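Local coordinates for protein F2 like fibronectin-binding protein (Streptococcus pneumoniae, PDB 5A0N) that probably anchors the pneumococcal surface covalently to host molecules through the internal thioester of its adhesin domain, at residues S14-Y20 / T43-H47. Residues are numbered along the deposited sequence; the frame is centred on the assembly and turned at random.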
loop_
_atom_site.group_PDB
_atom_site.type_symbol
_atom_site.label_atom_id
_atom_site.label_comp_id
_atom_site.label_asym_id
_atom_site.label_seq_id
_atom_site.Cartn_x
_atom_site.Cartn_y
_atom_site.Cartn_z
ATOM N N SER A 14 4.344 18.976 -0.661
ATOM C CA SER A 14 4.630 19.582 -1.964
ATOM C C SER A 14 4.082 20.982 -2.038
ATOM O O SER A 14 2.911 21.187 -1.691
ATOM C CB SER A 14 3.928 18.778 -3.080
ATOM O OG SER A 14 4.443 19.190 -4.313
ATOM N N GLY A 15 4.865 21.919 -2.559
ATOM C CA GLY A 15 4.391 23.271 -2.731
ATOM C C GLY A 15 3.204 23.413 -3.660
ATOM O O GLY A 15 2.431 24.342 -3.493
ATOM N N ASN A 16 3.071 22.505 -4.623
ATOM C CA ASN A 16 1.966 22.537 -5.582
ATOM C C ASN A 16 0.889 21.512 -5.289
ATOM O O ASN A 16 -0.038 21.370 -6.066
ATOM C CB ASN A 16 2.483 22.385 -7.022
ATOM C CG ASN A 16 3.076 21.013 -7.296
ATOM O OD1 ASN A 16 3.186 20.182 -6.410
ATOM N ND2 ASN A 16 3.466 20.785 -8.548
ATOM N N GLY A 17 1.010 20.801 -4.179
ATOM C CA GLY A 17 0.033 19.787 -3.820
ATOM C C GLY A 17 0.101 18.498 -4.625
ATOM O O GLY A 17 -0.775 17.654 -4.464
ATOM N N LYS A 18 1.139 18.343 -5.461
ATOM C CA LYS A 18 1.281 17.145 -6.284
ATOM C C LYS A 18 2.424 16.256 -5.807
ATOM O O LYS A 18 3.450 16.726 -5.325
ATOM C CB LYS A 18 1.495 17.495 -7.770
ATOM C CG LYS A 18 0.422 18.387 -8.385
ATOM C CD LYS A 18 -0.974 17.762 -8.277
ATOM C CE LYS A 18 -2.048 18.580 -8.947
ATOM N NZ LYS A 18 -1.936 18.373 -10.385
ATOM N N TYR A 19 2.199 14.955 -5.953
ATOM C CA TYR A 19 3.082 13.916 -5.445
ATOM C C TYR A 19 3.285 12.836 -6.495
ATOM O O TYR A 19 2.383 12.585 -7.318
ATOM C CB TYR A 19 2.479 13.288 -4.166
ATOM C CG TYR A 19 2.297 14.300 -3.044
ATOM C CD1 TYR A 19 1.167 15.099 -2.991
ATOM C CD2 TYR A 19 3.276 14.501 -2.072
ATOM C CE1 TYR A 19 1.003 16.073 -2.038
ATOM C CE2 TYR A 19 3.117 15.447 -1.070
ATOM C CZ TYR A 19 1.990 16.252 -1.075
ATOM O OH TYR A 19 1.924 17.215 -0.097
ATOM N N TYR A 20 4.447 12.184 -6.437
ATOM C CA TYR A 20 4.811 11.074 -7.302
ATOM C C TYR A 20 5.020 9.847 -6.419
ATOM O O TYR A 20 5.167 9.969 -5.202
ATOM C CB TYR A 20 6.104 11.344 -8.075
ATOM C CG TYR A 20 6.182 12.649 -8.828
ATOM C CD1 TYR A 20 5.071 13.243 -9.434
ATOM C CD2 TYR A 20 7.392 13.285 -8.965
ATOM C CE1 TYR A 20 5.190 14.395 -10.187
ATOM C CE2 TYR A 20 7.531 14.434 -9.687
ATOM C CZ TYR A 20 6.431 15.005 -10.314
ATOM O OH TYR A 20 6.559 16.158 -11.035
ATOM N N THR A 43 7.356 14.284 -2.820
ATOM C CA THR A 43 6.895 15.566 -3.294
ATOM C C THR A 43 7.329 15.761 -4.750
ATOM O O THR A 43 8.420 15.338 -5.165
ATOM C CB THR A 43 7.437 16.709 -2.453
ATOM O OG1 THR A 43 8.865 16.699 -2.571
ATOM C CG2 THR A 43 7.003 16.575 -0.991
ATOM N N SER A 44 6.484 16.425 -5.527
ATOM C CA SER A 44 6.789 16.658 -6.957
ATOM C C SER A 44 7.906 17.655 -7.139
ATOM O O SER A 44 8.554 17.626 -8.179
ATOM C CB SER A 44 5.571 17.149 -7.714
ATOM O OG SER A 44 5.182 18.407 -7.229
ATOM N N ASP A 45 8.144 18.522 -6.157
ATOM C CA ASP A 45 9.113 19.583 -6.309
ATOM C C ASP A 45 10.499 19.191 -5.793
ATOM O O ASP A 45 11.497 19.177 -6.525
ATOM C CB ASP A 45 8.611 20.900 -5.694
ATOM C CG ASP A 45 7.975 20.787 -4.304
ATOM O OD1 ASP A 45 8.052 19.767 -3.616
ATOM O OD2 ASP A 45 7.357 21.798 -3.886
ATOM N N THR A 46 10.578 18.839 -4.520
ATOM C CA THR A 46 11.830 18.525 -3.890
ATOM C C THR A 46 12.184 17.038 -3.891
ATOM O O THR A 46 13.288 16.670 -3.500
ATOM C CB THR A 46 11.839 19.022 -2.451
ATOM O OG1 THR A 46 10.760 18.418 -1.747
ATOM C CG2 THR A 46 11.726 20.541 -2.374
ATOM N N HIS A 47 11.231 16.177 -4.227
ATOM C CA HIS A 47 11.436 14.724 -4.239
ATOM C C HIS A 47 11.757 14.204 -2.837
ATOM O O HIS A 47 12.521 13.244 -2.663
ATOM C CB HIS A 47 12.485 14.246 -5.256
ATOM C CG HIS A 47 12.243 14.720 -6.650
ATOM N ND1 HIS A 47 13.122 14.457 -7.675
ATOM C CD2 HIS A 47 11.212 15.404 -7.202
ATOM C CE1 HIS A 47 12.663 14.984 -8.788
ATOM N NE2 HIS A 47 11.510 15.566 -8.534
#
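In a small antiparallel sheet, Tyr19 of strand 19-21 faces Thr43 of strand 41-43 as a non-hydrogen-bonded pair, CA to CA 4.7 Å, with diverging side chains. Just beyond this pair, Ser44 N donates to Lys18 O at 3.1 Å. Ser44 OG lies 2.8 Å from Asn16 OD1; the hydroxyls of Ser14 and Ser44 both reach Asn16 OD1 and Lys18 O, and which proton goes to which acceptor is not settled. With chi1 65°, Ser44 OG sits between the backbone N and the carbonyl carbon, and CB is left to lie over one face of Tyr20, 3.9 Å from the ring centroid and 27° off the normal, a CH-pi contact. A type I beta turn, Ser14 to Gly17, precedes strand 19-21, Gly17 N bonding to Ser14 O. Within it Asn16 OD1 accepts from Lys18 N, 2.9 Å away, forming an Asx turn that holds the amide oxygen near Ser44. Asp45 ties the turn to the loop leading to strand 49-51: its OD2 receives Gly15 N at 2.8 Å on the syn side, while OD1 takes Thr46 N on the anti side, both donors some way out of the carboxylate plane. Tyr19 OH also accepts from Ser14 N (3.0 Å, 167°), and the Tyr19 ring, edge-to-face with Tyr198, passes obliquely by Thr43, where Tyr19 CE2 comes within 4.0 Å of Thr43 CG2.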